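Local coordinates for Alpha/beta hydrolase fold protein (Nakamurella multipartita, PDB 4Y7D), which is an alpha/beta hydrolase fold protein that probably has hydrolase activity, at residues P34-V39 / E296-G301; D83-L88 / F220-D225; A101-W106 / P111-L116; A132-Y137 / R259-Q264; V271-D274 / L279-W282. One frame throughout, in Å; residues are numbered along the deposited sequence.

Interaction 3 is the hub of the five. Its strand 101-106 runs beside strand 35-39 of interaction 1, where Leu37 N lies 2.8 Å from Gly102 O. Its helix meets interaction 2 through Gln85 CB and Ser112 CB, 3.6 Å apart, and interaction 4 through Tyr114 OH, 3.4 Å from Ala261 CB. Trp106 CD2 reaches Trp282 CZ3 of interaction 5 at 3.6 Å. Interactions 2 and 5 stand on opposite sides of the chain's centre, their own centres about 26 Å apart. A sodium ion is bound at Ala176 and Gly179, and the side chain of Ala280 in interaction 5 is about 14 Å from it.

Interaction 1 of 5, residues P34-V39 / E296-G301; sequences PPVLVV and ELLRAG
Pro34 leans on Arg299 where the C-terminal helix 288-299 packs against strand 35-39, one of the parallel strands in the central sheet of the alpha/beta hydrolase fold. The edge of its ring does the touching: CB is 4.0 Å from Arg299 O, with CG only slightly farther from the same oxygen. A proline suits this entry to the strand, since its rigid ring offers a compact apolar surface to the helix end. The CB of Pro35 points away from the helix, and its backbone does the work. A water donates one proton to Pro35 O at 2.8 Å and the other to Leu298 O at 3.0 Å, bridging two acceptors that could not bond each other. Val36 points back at the helix. With CG1 anti to the backbone N (chi1 -177°), the other branch, CG2, is left to meet Leu298 CB at 4.0 Å, the two side chains crossing at about a right angle. Leu56 and Leu61 touch both, making an apolar cluster fit for branched residues. The guanidinium of Arg299 pairs with Glu59 and Glu296; its NH2 reaches Glu296 OE1 at 2.7 Å, 32° out of the carboxylate plane on the anti side.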
# COMPACT_ATOMS: atom_id res chain seq x y z
N PRO A 34 -11.16 -15.97 -4.13
CA PRO A 34 -9.94 -16.18 -3.37
C PRO A 34 -9.55 -14.95 -2.59
O PRO A 34 -9.60 -13.83 -3.12
CB PRO A 34 -8.90 -16.49 -4.44
CG PRO A 34 -9.71 -17.09 -5.56
CD PRO A 34 -10.98 -16.30 -5.57
N PRO A 35 -9.24 -15.13 -1.31
CA PRO A 35 -8.96 -13.96 -0.47
C PRO A 35 -7.58 -13.38 -0.60
O PRO A 35 -6.59 -14.11 -0.79
CB PRO A 35 -9.19 -14.50 0.96
CG PRO A 35 -8.79 -15.93 0.85
CD PRO A 35 -9.25 -16.40 -0.52
N VAL A 36 -7.52 -12.06 -0.45
CA VAL A 36 -6.27 -11.29 -0.45
C VAL A 36 -6.26 -10.30 0.70
O VAL A 36 -7.19 -9.49 0.82
CB VAL A 36 -6.15 -10.50 -1.76
CG1 VAL A 36 -4.83 -9.75 -1.81
CG2 VAL A 36 -6.33 -11.43 -2.93
N LEU A 37 -5.22 -10.37 1.51
CA LEU A 37 -4.98 -9.38 2.54
C LEU A 37 -4.32 -8.17 1.87
O LEU A 37 -3.34 -8.32 1.17
CB LEU A 37 -4.06 -9.91 3.61
CG LEU A 37 -3.57 -8.91 4.68
CD1 LEU A 37 -4.72 -8.58 5.63
CD2 LEU A 37 -2.35 -9.47 5.36
N VAL A 38 -4.93 -7.00 2.01
CA VAL A 38 -4.50 -5.75 1.34
C VAL A 38 -3.95 -4.83 2.44
O VAL A 38 -4.68 -4.51 3.39
CB VAL A 38 -5.68 -5.10 0.64
CG1 VAL A 38 -5.26 -3.84 -0.08
CG2 VAL A 38 -6.25 -6.06 -0.37
N VAL A 39 -2.70 -4.40 2.27
CA VAL A 39 -1.95 -3.74 3.33
C VAL A 39 -1.48 -2.35 2.87
O VAL A 39 -0.62 -2.19 1.98
CB VAL A 39 -0.75 -4.60 3.73
CG1 VAL A 39 -0.08 -3.99 4.97
CG2 VAL A 39 -1.15 -6.07 3.96
N GLU A 296 -4.13 -12.64 -11.27
CA GLU A 296 -3.99 -14.06 -11.58
C GLU A 296 -3.03 -14.75 -10.60
O GLU A 296 -3.31 -15.88 -10.13
CB GLU A 296 -3.53 -14.25 -13.02
CG GLU A 296 -3.42 -15.69 -13.48
CD GLU A 296 -4.68 -16.59 -13.25
OE1 GLU A 296 -5.88 -16.17 -13.39
OE2 GLU A 296 -4.46 -17.80 -12.93
N LEU A 297 -1.94 -14.10 -10.26
CA LEU A 297 -1.07 -14.62 -9.25
C LEU A 297 -1.81 -14.80 -7.92
O LEU A 297 -1.69 -15.84 -7.29
CB LEU A 297 0.13 -13.73 -9.07
CG LEU A 297 1.26 -14.38 -8.30
CD1 LEU A 297 1.97 -15.40 -9.19
CD2 LEU A 297 2.22 -13.32 -7.81
N LEU A 298 -2.59 -13.79 -7.52
CA LEU A 298 -3.24 -13.82 -6.20
C LEU A 298 -4.37 -14.84 -6.11
O LEU A 298 -4.71 -15.27 -5.01
CB LEU A 298 -3.71 -12.41 -5.80
CG LEU A 298 -2.54 -11.46 -5.53
CD1 LEU A 298 -2.90 -9.97 -5.60
CD2 LEU A 298 -1.92 -11.78 -4.20
N ARG A 299 -4.93 -15.22 -7.24
CA ARG A 299 -5.94 -16.30 -7.29
C ARG A 299 -5.30 -17.64 -6.90
O ARG A 299 -5.99 -18.50 -6.41
CB ARG A 299 -6.47 -16.45 -8.69
CG ARG A 299 -7.52 -15.47 -9.08
CD ARG A 299 -8.17 -15.91 -10.38
NE ARG A 299 -8.85 -14.72 -10.80
CZ ARG A 299 -8.41 -13.87 -11.72
NH1 ARG A 299 -9.09 -12.77 -11.92
NH2 ARG A 299 -7.34 -14.13 -12.48
N ALA A 300 -4.00 -17.80 -7.12
CA ALA A 300 -3.20 -18.93 -6.58
C ALA A 300 -3.91 -20.26 -6.82
O ALA A 300 -4.10 -21.06 -5.89
CB ALA A 300 -2.91 -18.73 -5.10
N GLY A 301 -4.35 -20.46 -8.06
CA GLY A 301 -5.04 -21.69 -8.46
C GLY A 301 -6.54 -21.69 -8.16
O GLY A 301 -7.21 -22.69 -8.46
O HOH W 1 -5.95 -16.26 -2.52

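Interaction 2 of 5, residues D83-L88 / F220-D225; sequences DEQAEL and FDNDMD
Gln85 and Asp223 mark the nearest approach of the two helical backbones, yet their CA atoms are 10.9 Å apart, so 83-88 and 220-225 meet through polar side chains, with Gln85 spanning most of the gap, and the water between them. Gln85 reaches across with CG beside its backbone N and the chain extended beyond it (chi2 -173°), which carries the amide far from its own helix. Asn222 comes from the opposite direction, its CG anti to the backbone N. The amide planes are turned 43° from each other, and the groups that face are both donors: Gln85 NE2 and Asn222 ND2 stand 3.9 Å apart and cannot bond directly. The water settles this by accepting from both, at 2.9 Å from Gln85 NE2 and 3.0 Å from Asn222 ND2. It also lies 2.8 Å from Asp223 OD1, to which it can donate. Each amide nitrogen has a second grip, Gln85 NE2 on Gly79 O and Asn222 ND2 on Val80 O, so both are fixed to the same loop before helix 82-95. Asp223 turns its other oxygen, OD2, to Arg68, Tyr71 and Ser42, which satisfy the buried carboxylate. Amides suit this place because they can donate to water and to a carbonyl at once without adding charge. Helix 82-95 flanks the sheet, whereas helix 217-227 ends the helical insertion between strands 124-130 and 242-247, the position of the cap in many alpha/beta hydrolases; the contact is consistent with such a water-mediated junction of core and cap.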
# COMPACT_ATOMS: atom_id res chain seq x y z
N ASP A 83 7.28 -6.98 12.55
CA ASP A 83 7.09 -8.38 12.92
C ASP A 83 5.83 -8.62 13.75
O ASP A 83 5.11 -9.61 13.51
CB ASP A 83 8.29 -8.93 13.67
CG ASP A 83 8.31 -10.43 13.67
OD1 ASP A 83 8.51 -11.06 12.59
OD2 ASP A 83 8.12 -10.98 14.76
N GLU A 84 5.53 -7.71 14.68
CA GLU A 84 4.27 -7.77 15.42
C GLU A 84 3.03 -7.54 14.53
O GLU A 84 1.99 -8.14 14.76
CB GLU A 84 4.27 -6.78 16.57
CG GLU A 84 5.29 -7.17 17.62
CD GLU A 84 5.61 -6.09 18.64
OE1 GLU A 84 5.33 -4.90 18.43
OE2 GLU A 84 6.14 -6.47 19.67
N GLN A 85 3.13 -6.65 13.55
CA GLN A 85 2.03 -6.48 12.61
C GLN A 85 1.81 -7.73 11.78
O GLN A 85 0.66 -8.12 11.58
CB GLN A 85 2.24 -5.20 11.78
CG GLN A 85 2.17 -3.98 12.69
CD GLN A 85 2.20 -2.63 12.02
OE1 GLN A 85 2.18 -2.53 10.79
NE2 GLN A 85 2.18 -1.56 12.85
N ALA A 86 2.88 -8.39 11.32
CA ALA A 86 2.75 -9.70 10.67
C ALA A 86 2.03 -10.71 11.59
O ALA A 86 1.14 -11.47 11.14
CB ALA A 86 4.09 -10.24 10.29
N GLU A 87 2.42 -10.73 12.86
CA GLU A 87 1.80 -11.62 13.85
C GLU A 87 0.33 -11.33 13.98
O GLU A 87 -0.49 -12.26 14.07
CB GLU A 87 2.48 -11.55 15.20
CG GLU A 87 2.24 -12.78 16.07
CD GLU A 87 2.83 -14.07 15.48
OE1 GLU A 87 3.88 -14.04 14.82
OE2 GLU A 87 2.25 -15.14 15.74
N LEU A 88 -0.04 -10.06 13.91
CA LEU A 88 -1.44 -9.66 13.94
C LEU A 88 -2.18 -10.14 12.74
O LEU A 88 -3.29 -10.62 12.87
CB LEU A 88 -1.56 -8.13 14.03
CG LEU A 88 -2.95 -7.51 14.15
CD1 LEU A 88 -3.68 -7.95 15.40
CD2 LEU A 88 -2.90 -6.00 14.09
N PHE A 220 1.41 6.63 11.70
CA PHE A 220 2.41 7.23 10.82
C PHE A 220 3.72 7.44 11.58
O PHE A 220 4.78 7.05 11.10
CB PHE A 220 1.91 8.55 10.26
CG PHE A 220 2.94 9.25 9.41
CD1 PHE A 220 3.27 8.74 8.18
CD2 PHE A 220 3.66 10.33 9.92
CE1 PHE A 220 4.25 9.32 7.40
CE2 PHE A 220 4.65 10.96 9.14
CZ PHE A 220 4.93 10.45 7.87
N ASP A 221 3.66 8.04 12.77
CA ASP A 221 4.86 8.27 13.59
C ASP A 221 5.53 6.93 13.97
O ASP A 221 6.75 6.77 13.91
CB ASP A 221 4.45 8.99 14.88
CG ASP A 221 4.13 10.46 14.65
OD1 ASP A 221 4.43 10.97 13.56
OD2 ASP A 221 3.62 11.10 15.58
N ASN A 222 4.70 5.94 14.28
CA ASN A 222 5.21 4.61 14.57
C ASN A 222 5.95 4.00 13.35
O ASN A 222 7.04 3.45 13.46
CB ASN A 222 4.08 3.68 14.98
CG ASN A 222 4.60 2.30 15.31
OD1 ASN A 222 5.43 2.18 16.19
ND2 ASN A 222 4.17 1.29 14.61
N ASP A 223 5.34 4.12 12.19
CA ASP A 223 5.96 3.57 10.96
C ASP A 223 7.30 4.29 10.69
O ASP A 223 8.32 3.66 10.37
CB ASP A 223 5.06 3.77 9.74
CG ASP A 223 3.85 2.88 9.69
OD1 ASP A 223 3.73 1.90 10.46
OD2 ASP A 223 2.96 3.19 8.83
N MSE A 224 7.31 5.59 10.84
CA MSE A 224 8.57 6.33 10.56
C MSE A 224 9.65 5.89 11.53
O MSE A 224 10.83 5.74 11.17
CB MSE A 224 8.35 7.86 10.58
CG MSE A 224 7.39 8.28 9.46
SE MSE A 224 7.86 7.90 7.57
CE MSE A 224 6.86 6.27 7.19
N ASP A 225 9.29 5.70 12.78
CA ASP A 225 10.25 5.27 13.76
C ASP A 225 10.73 3.83 13.49
O ASP A 225 11.94 3.53 13.53
CB ASP A 225 9.66 5.38 15.16
CG ASP A 225 10.55 4.78 16.17
OD1 ASP A 225 11.71 5.14 16.22
OD2 ASP A 225 10.10 3.94 16.95
O HOH W 2 1.99 1.36 12.59

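Interaction 3 of 5, residues A101-W106 / P111-L116; sequences AGVLCW and PSSYRL
Cys105 and Ser113 meet where strand 101-106 turns back into helix 110-119, the first strand and the helix of a beta-alpha-beta unit. In alpha/beta hydrolases the sharp turn at this point of the fold is normally the nucleophile elbow. The two short segments run nearly antiparallel, their axes at 151° and 8.6 Å apart at closest approach. Apolar packing holds the end nearer the start of the strand, where Val103 CG2 meets Leu116 CD2 at 4.1 Å. Leu116 also touches Leu37, which places it between two neighbouring strands.

Close packing round a small polar residue follows. Val103 CG1 rests on Ser113 OG and CB. Cys105 CB lies 3.2 Å from Ser113 OG, a tight approach, and Cys105 SG is 3.7 Å from Ser113 CB. Such small side chains let the helix come close to the strand. The hydroxyl is buried but not wasted: chi1 of -61° places Ser113 OG, beside its backbone N, where it both bonds to Gly109 O, one turn earlier, and lies against Cys105 CB.

A distant sulfur-aromatic approach completes the set. The Tyr114 ring, tied through OH to Ser129 OG on strand 124-130, presents a face to the thiol. Cys105 holds its sulfur between the backbone N and the carbonyl carbon (chi1 67°), and SG stands well above that face, 5.4 Å from the Tyr114 ring centroid and only 12° off the ring normal.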
# COMPACT_ATOMS: atom_id res chain seq x y z
N ALA A 101 -3.86 -16.78 2.53
CA ALA A 101 -4.39 -15.76 1.65
C ALA A 101 -3.31 -15.19 0.79
O ALA A 101 -2.13 -15.28 1.10
CB ALA A 101 -5.05 -14.65 2.44
N GLY A 102 -3.73 -14.60 -0.32
CA GLY A 102 -2.81 -13.76 -1.06
C GLY A 102 -2.52 -12.49 -0.26
O GLY A 102 -3.26 -12.15 0.69
N VAL A 103 -1.43 -11.81 -0.60
CA VAL A 103 -1.10 -10.56 0.04
C VAL A 103 -0.73 -9.51 -1.03
O VAL A 103 0.09 -9.77 -1.91
CB VAL A 103 0.08 -10.72 1.01
CG1 VAL A 103 0.41 -9.36 1.61
CG2 VAL A 103 -0.25 -11.73 2.09
N LEU A 104 -1.37 -8.37 -0.96
CA LEU A 104 -1.07 -7.18 -1.78
C LEU A 104 -0.64 -6.08 -0.82
O LEU A 104 -1.43 -5.63 0.03
CB LEU A 104 -2.27 -6.70 -2.55
CG LEU A 104 -2.14 -5.38 -3.31
CD1 LEU A 104 -1.17 -5.57 -4.45
CD2 LEU A 104 -3.45 -4.86 -3.81
N CYS A 105 0.57 -5.59 -1.03
CA CYS A 105 1.08 -4.47 -0.25
C CYS A 105 1.64 -3.37 -1.13
O CYS A 105 2.05 -3.61 -2.27
CB CYS A 105 2.11 -4.92 0.75
SG CYS A 105 3.69 -5.56 0.11
N TRP A 106 1.68 -2.16 -0.58
CA TRP A 106 2.28 -1.02 -1.29
C TRP A 106 3.00 -0.19 -0.28
O TRP A 106 2.52 -0.07 0.84
CB TRP A 106 1.17 -0.23 -1.94
CG TRP A 106 1.52 1.03 -2.69
CD1 TRP A 106 2.66 1.32 -3.37
CD2 TRP A 106 0.64 2.11 -2.93
NE1 TRP A 106 2.56 2.53 -4.01
CE2 TRP A 106 1.32 3.04 -3.75
CE3 TRP A 106 -0.69 2.38 -2.55
CZ2 TRP A 106 0.73 4.23 -4.18
CZ3 TRP A 106 -1.29 3.54 -3.00
CH2 TRP A 106 -0.58 4.47 -3.79
N PRO A 111 6.98 -3.60 4.97
CA PRO A 111 7.67 -4.35 5.99
C PRO A 111 6.89 -5.43 6.70
O PRO A 111 7.40 -6.54 6.88
CB PRO A 111 8.19 -3.25 6.94
CG PRO A 111 8.45 -2.10 6.03
CD PRO A 111 7.32 -2.16 5.04
N SER A 112 5.67 -5.13 7.12
CA SER A 112 4.84 -6.08 7.84
C SER A 112 4.41 -7.22 6.87
O SER A 112 4.29 -8.37 7.29
CB SER A 112 3.62 -5.39 8.41
OG SER A 112 2.78 -4.75 7.46
N SER A 113 4.23 -6.90 5.62
CA SER A 113 3.82 -7.94 4.62
C SER A 113 4.99 -8.89 4.36
O SER A 113 4.81 -10.14 4.30
CB SER A 113 3.34 -7.29 3.35
OG SER A 113 2.21 -6.45 3.57
N TYR A 114 6.20 -8.33 4.14
CA TYR A 114 7.37 -9.15 4.00
C TYR A 114 7.59 -10.02 5.23
O TYR A 114 7.92 -11.23 5.08
CB TYR A 114 8.61 -8.35 3.70
CG TYR A 114 8.68 -7.76 2.32
CD1 TYR A 114 8.49 -8.55 1.16
CD2 TYR A 114 8.91 -6.41 2.14
CE1 TYR A 114 8.61 -8.03 -0.10
CE2 TYR A 114 9.04 -5.85 0.86
CZ TYR A 114 8.86 -6.65 -0.26
OH TYR A 114 8.98 -6.13 -1.51
N ARG A 115 7.42 -9.48 6.43
CA ARG A 115 7.56 -10.31 7.62
C ARG A 115 6.54 -11.48 7.69
O ARG A 115 6.86 -12.58 8.18
CB ARG A 115 7.50 -9.49 8.91
CG ARG A 115 8.72 -8.59 9.17
CD ARG A 115 10.05 -9.34 9.08
NE ARG A 115 10.17 -10.30 10.17
CZ ARG A 115 10.99 -11.33 10.19
NH1 ARG A 115 11.73 -11.66 9.12
NH2 ARG A 115 11.01 -12.08 11.29
N LEU A 116 5.32 -11.22 7.25
CA LEU A 116 4.30 -12.26 7.22
C LEU A 116 4.75 -13.37 6.26
O LEU A 116 4.73 -14.56 6.59
CB LEU A 116 2.97 -11.67 6.77
CG LEU A 116 1.80 -12.67 6.74
CD1 LEU A 116 1.46 -13.19 8.15
CD2 LEU A 116 0.57 -12.06 6.11

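Interaction 4 of 5, residues A132-Y137 / R259-Q264; sequences AVSHRY and RFAAAQ
His135 sets the edge of its imidazole against one face of Phe260 in an edge-to-face pair, the centroids 5.3 Å apart and the planes at 84°. The carbon corner does the touching: His135 CD2 is 3.8 Å from Phe260 CD2. The histidine gets there by placing CG between its backbone N and carbonyl carbon (chi1 63°), while Phe260 swings its ring out from the helix with CG anti to the backbone N (chi1 173°). The opposite face of the phenyl is backed by Gln264 CG. At its rim, Phe260 CE2 lies 3.6 Å from Ser134 O, and Ser134 CB packs on Ala261 CB at 4.0 Å. The contact thus ties the loop after strand 124-130, which in this alpha/beta hydrolase fold leads into the helical insertion, to helix 255-264 ahead of edge strand 269-273. Both ring nitrogens are engaged, His135 NE2 by Glu256 OE1 and His135 ND1 by Arg136 O at 2.9 Å, which fixes the ring's rotation; Phe257 stacks on it. With an alanine here, the edge on Phe260 is gone, and Glu256 OE1 and Arg136 O would probably lack this partner. Ser134, small enough to fit beside Ala261, bonds through OG to Phe257 O.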
# COMPACT_ATOMS: atom_id res chain seq x y z
N ALA A 132 7.49 -1.16 -2.51
CA ALA A 132 7.37 -1.44 -1.08
C ALA A 132 8.69 -1.28 -0.36
O ALA A 132 9.76 -1.70 -0.84
CB ALA A 132 6.82 -2.84 -0.85
N VAL A 133 8.61 -0.73 0.84
CA VAL A 133 9.77 -0.64 1.68
C VAL A 133 10.24 -2.05 2.10
O VAL A 133 9.54 -2.77 2.78
CB VAL A 133 9.51 0.25 2.91
CG1 VAL A 133 10.69 0.24 3.86
CG2 VAL A 133 9.20 1.69 2.51
N SER A 134 11.48 -2.36 1.73
CA SER A 134 12.03 -3.72 1.83
C SER A 134 13.28 -3.78 2.71
O SER A 134 13.84 -4.89 2.94
CB SER A 134 12.34 -4.26 0.43
OG SER A 134 13.28 -3.41 -0.23
N HIS A 135 13.71 -2.62 3.22
CA HIS A 135 14.84 -2.56 4.12
C HIS A 135 14.78 -1.22 4.83
O HIS A 135 13.81 -0.51 4.69
CB HIS A 135 16.20 -2.82 3.42
CG HIS A 135 16.60 -1.81 2.37
ND1 HIS A 135 16.91 -0.50 2.66
CD2 HIS A 135 16.79 -1.95 1.03
CE1 HIS A 135 17.27 0.13 1.54
NE2 HIS A 135 17.18 -0.73 0.54
N ARG A 136 15.74 -0.94 5.71
CA ARG A 136 15.72 0.29 6.47
C ARG A 136 15.45 1.50 5.57
O ARG A 136 16.03 1.63 4.49
CB ARG A 136 17.02 0.51 7.23
CG ARG A 136 16.99 1.71 8.18
CD ARG A 136 18.23 1.76 9.07
NE ARG A 136 18.23 0.67 10.05
CZ ARG A 136 19.02 0.66 11.14
NH1 ARG A 136 19.89 1.64 11.37
NH2 ARG A 136 18.95 -0.33 12.03
N TYR A 137 14.61 2.40 6.06
CA TYR A 137 14.17 3.56 5.30
C TYR A 137 14.08 4.75 6.20
O TYR A 137 13.58 4.65 7.32
CB TYR A 137 12.81 3.33 4.65
CG TYR A 137 12.10 4.62 4.25
CD1 TYR A 137 12.26 5.15 2.97
CD2 TYR A 137 11.28 5.29 5.14
CE1 TYR A 137 11.62 6.34 2.59
CE2 TYR A 137 10.64 6.48 4.78
CZ TYR A 137 10.79 6.99 3.50
OH TYR A 137 10.15 8.16 3.18
N ARG A 259 14.34 -3.66 -6.60
CA ARG A 259 15.41 -4.50 -7.16
C ARG A 259 16.01 -5.35 -6.08
O ARG A 259 16.27 -6.51 -6.29
CB ARG A 259 16.51 -3.65 -7.84
CG ARG A 259 16.18 -3.28 -9.27
CD ARG A 259 17.41 -2.73 -10.04
NE ARG A 259 17.70 -1.40 -9.48
CZ ARG A 259 17.07 -0.26 -9.81
NH1 ARG A 259 16.15 -0.22 -10.79
NH2 ARG A 259 17.39 0.87 -9.15
N PHE A 260 16.21 -4.78 -4.88
CA PHE A 260 16.69 -5.52 -3.75
C PHE A 260 15.73 -6.65 -3.41
O PHE A 260 16.17 -7.76 -3.17
CB PHE A 260 16.86 -4.60 -2.51
CG PHE A 260 17.19 -5.32 -1.24
CD1 PHE A 260 18.46 -5.80 -1.03
CD2 PHE A 260 16.27 -5.45 -0.23
CE1 PHE A 260 18.77 -6.45 0.14
CE2 PHE A 260 16.58 -6.09 0.96
CZ PHE A 260 17.85 -6.57 1.13
N ALA A 261 14.45 -6.34 -3.31
CA ALA A 261 13.44 -7.32 -2.91
C ALA A 261 13.42 -8.47 -3.91
O ALA A 261 13.45 -9.63 -3.48
CB ALA A 261 12.08 -6.66 -2.78
N ALA A 262 13.43 -8.17 -5.21
CA ALA A 262 13.42 -9.21 -6.22
C ALA A 262 14.67 -10.08 -6.16
O ALA A 262 14.59 -11.30 -6.36
CB ALA A 262 13.20 -8.64 -7.59
N ALA A 263 15.82 -9.48 -5.79
CA ALA A 263 17.06 -10.22 -5.70
C ALA A 263 17.06 -11.13 -4.51
O ALA A 263 17.77 -12.13 -4.51
CB ALA A 263 18.24 -9.24 -5.64
N GLN A 264 16.29 -10.80 -3.48
CA GLN A 264 16.24 -11.64 -2.27
C GLN A 264 15.26 -12.80 -2.40
O GLN A 264 15.47 -13.85 -1.78
CB GLN A 264 15.80 -10.86 -1.03
CG GLN A 264 16.68 -9.66 -0.67
CD GLN A 264 18.15 -9.98 -0.81
OE1 GLN A 264 18.70 -10.77 -0.04
NE2 GLN A 264 18.79 -9.41 -1.84

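Interaction 5 of 5, residues V271-D274 / L279-W282; sequences VHLD and LAFW
Leu273 and Ala280 face each other across a short turnaround, their CA atoms 6.9 Å apart, as the edge strand 269-273 ends and the chain loops back into the short helix 280-283. The bond Trp282 N to Leu279 O, 3.0 Å, closes the first turn at the start of helix 280-283. In alpha/beta hydrolases the loop after the last strand usually carries the catalytic histidine, and the connection between these segments occupies the equivalent place.

One branch of the leucine makes the contact. With CG beside its backbone N (chi1 -75°), Leu273 extends CD1 to Ala280 CB at 3.8 Å. The same methyl lies equally near Ala280 O and runs on to Phe281 N at 4.1 Å, so it rests along the peptide as much as on the methyl of the alanine. An alanine suits this spot because its single methyl lets the helix start sit close to the strand, while a leucine is long enough to span what remains. Phe281 points its CB to the flank of the contact, but its ring joins the same apolar layer: Val245 and Val290 touch both Phe281 and Leu273. Phe281 also packs on Trp282, its CD2 3.4 Å above the plane of the Trp282 ring system and over its centre. Trp282 is anchored through NE1 to Met52 O.

The chemistry is therefore that of plain hydrophobic burial: methyl groups against methyl and peptide, holding by shape and exclusion of water; between these two segments the fit probably rests on side-chain size, not on a directional bond.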
# COMPACT_ATOMS: atom_id res chain seq x y z
N VAL A 271 8.71 -6.26 -12.31
CA VAL A 271 8.13 -5.52 -13.41
C VAL A 271 8.38 -4.01 -13.21
O VAL A 271 7.96 -3.41 -12.20
CB VAL A 271 6.61 -5.81 -13.52
CG1 VAL A 271 5.93 -4.89 -14.48
CG2 VAL A 271 6.39 -7.27 -13.90
N HIS A 272 9.06 -3.41 -14.17
CA HIS A 272 9.29 -1.98 -14.22
C HIS A 272 8.24 -1.28 -15.10
O HIS A 272 7.90 -1.76 -16.19
CB HIS A 272 10.67 -1.70 -14.83
CG HIS A 272 11.79 -2.34 -14.11
ND1 HIS A 272 12.30 -1.84 -12.92
CD2 HIS A 272 12.52 -3.44 -14.40
CE1 HIS A 272 13.29 -2.61 -12.52
NE2 HIS A 272 13.44 -3.59 -13.40
N LEU A 273 7.77 -0.12 -14.65
CA LEU A 273 6.88 0.70 -15.42
C LEU A 273 7.67 1.98 -15.69
O LEU A 273 7.95 2.76 -14.77
CB LEU A 273 5.59 0.93 -14.62
CG LEU A 273 4.64 -0.27 -14.57
CD1 LEU A 273 3.61 -0.09 -13.51
CD2 LEU A 273 3.99 -0.54 -15.93
N ASP A 274 8.08 2.14 -16.94
CA ASP A 274 8.92 3.23 -17.37
C ASP A 274 8.20 4.56 -17.16
O ASP A 274 7.08 4.75 -17.60
CB ASP A 274 9.26 3.08 -18.84
CG ASP A 274 10.37 2.06 -19.13
OD1 ASP A 274 11.13 1.71 -18.20
OD2 ASP A 274 10.52 1.73 -20.35
N LEU A 279 2.46 5.82 -7.81
CA LEU A 279 1.11 5.30 -8.06
C LEU A 279 1.03 4.47 -9.35
O LEU A 279 -0.05 4.03 -9.76
CB LEU A 279 0.10 6.46 -8.20
CG LEU A 279 -0.33 7.16 -6.90
CD1 LEU A 279 0.77 7.92 -6.23
CD2 LEU A 279 -1.52 8.08 -7.17
N ALA A 280 2.16 4.24 -10.00
CA ALA A 280 2.16 3.58 -11.31
C ALA A 280 1.33 2.30 -11.49
O ALA A 280 0.71 2.11 -12.53
CB ALA A 280 3.60 3.29 -11.73
N PHE A 281 1.33 1.42 -10.50
CA PHE A 281 0.65 0.12 -10.65
C PHE A 281 -0.85 0.35 -10.92
O PHE A 281 -1.47 -0.48 -11.55
CB PHE A 281 0.89 -0.70 -9.38
CG PHE A 281 0.18 -2.02 -9.31
CD1 PHE A 281 0.55 -3.08 -10.09
CD2 PHE A 281 -0.85 -2.22 -8.38
CE1 PHE A 281 -0.06 -4.31 -9.93
CE2 PHE A 281 -1.49 -3.45 -8.27
CZ PHE A 281 -1.08 -4.49 -9.04
N TRP A 282 -1.41 1.47 -10.43
CA TRP A 282 -2.79 1.83 -10.68
C TRP A 282 -3.01 2.85 -11.76
O TRP A 282 -4.07 2.81 -12.40
CB TRP A 282 -3.50 2.31 -9.40
CG TRP A 282 -3.62 1.21 -8.36
CD1 TRP A 282 -4.68 0.32 -8.19
CD2 TRP A 282 -2.66 0.87 -7.35
NE1 TRP A 282 -4.44 -0.51 -7.14
CE2 TRP A 282 -3.21 -0.21 -6.59
CE3 TRP A 282 -1.41 1.38 -6.98
CZ2 TRP A 282 -2.53 -0.80 -5.57
CZ3 TRP A 282 -0.73 0.79 -5.93
CH2 TRP A 282 -1.31 -0.29 -5.22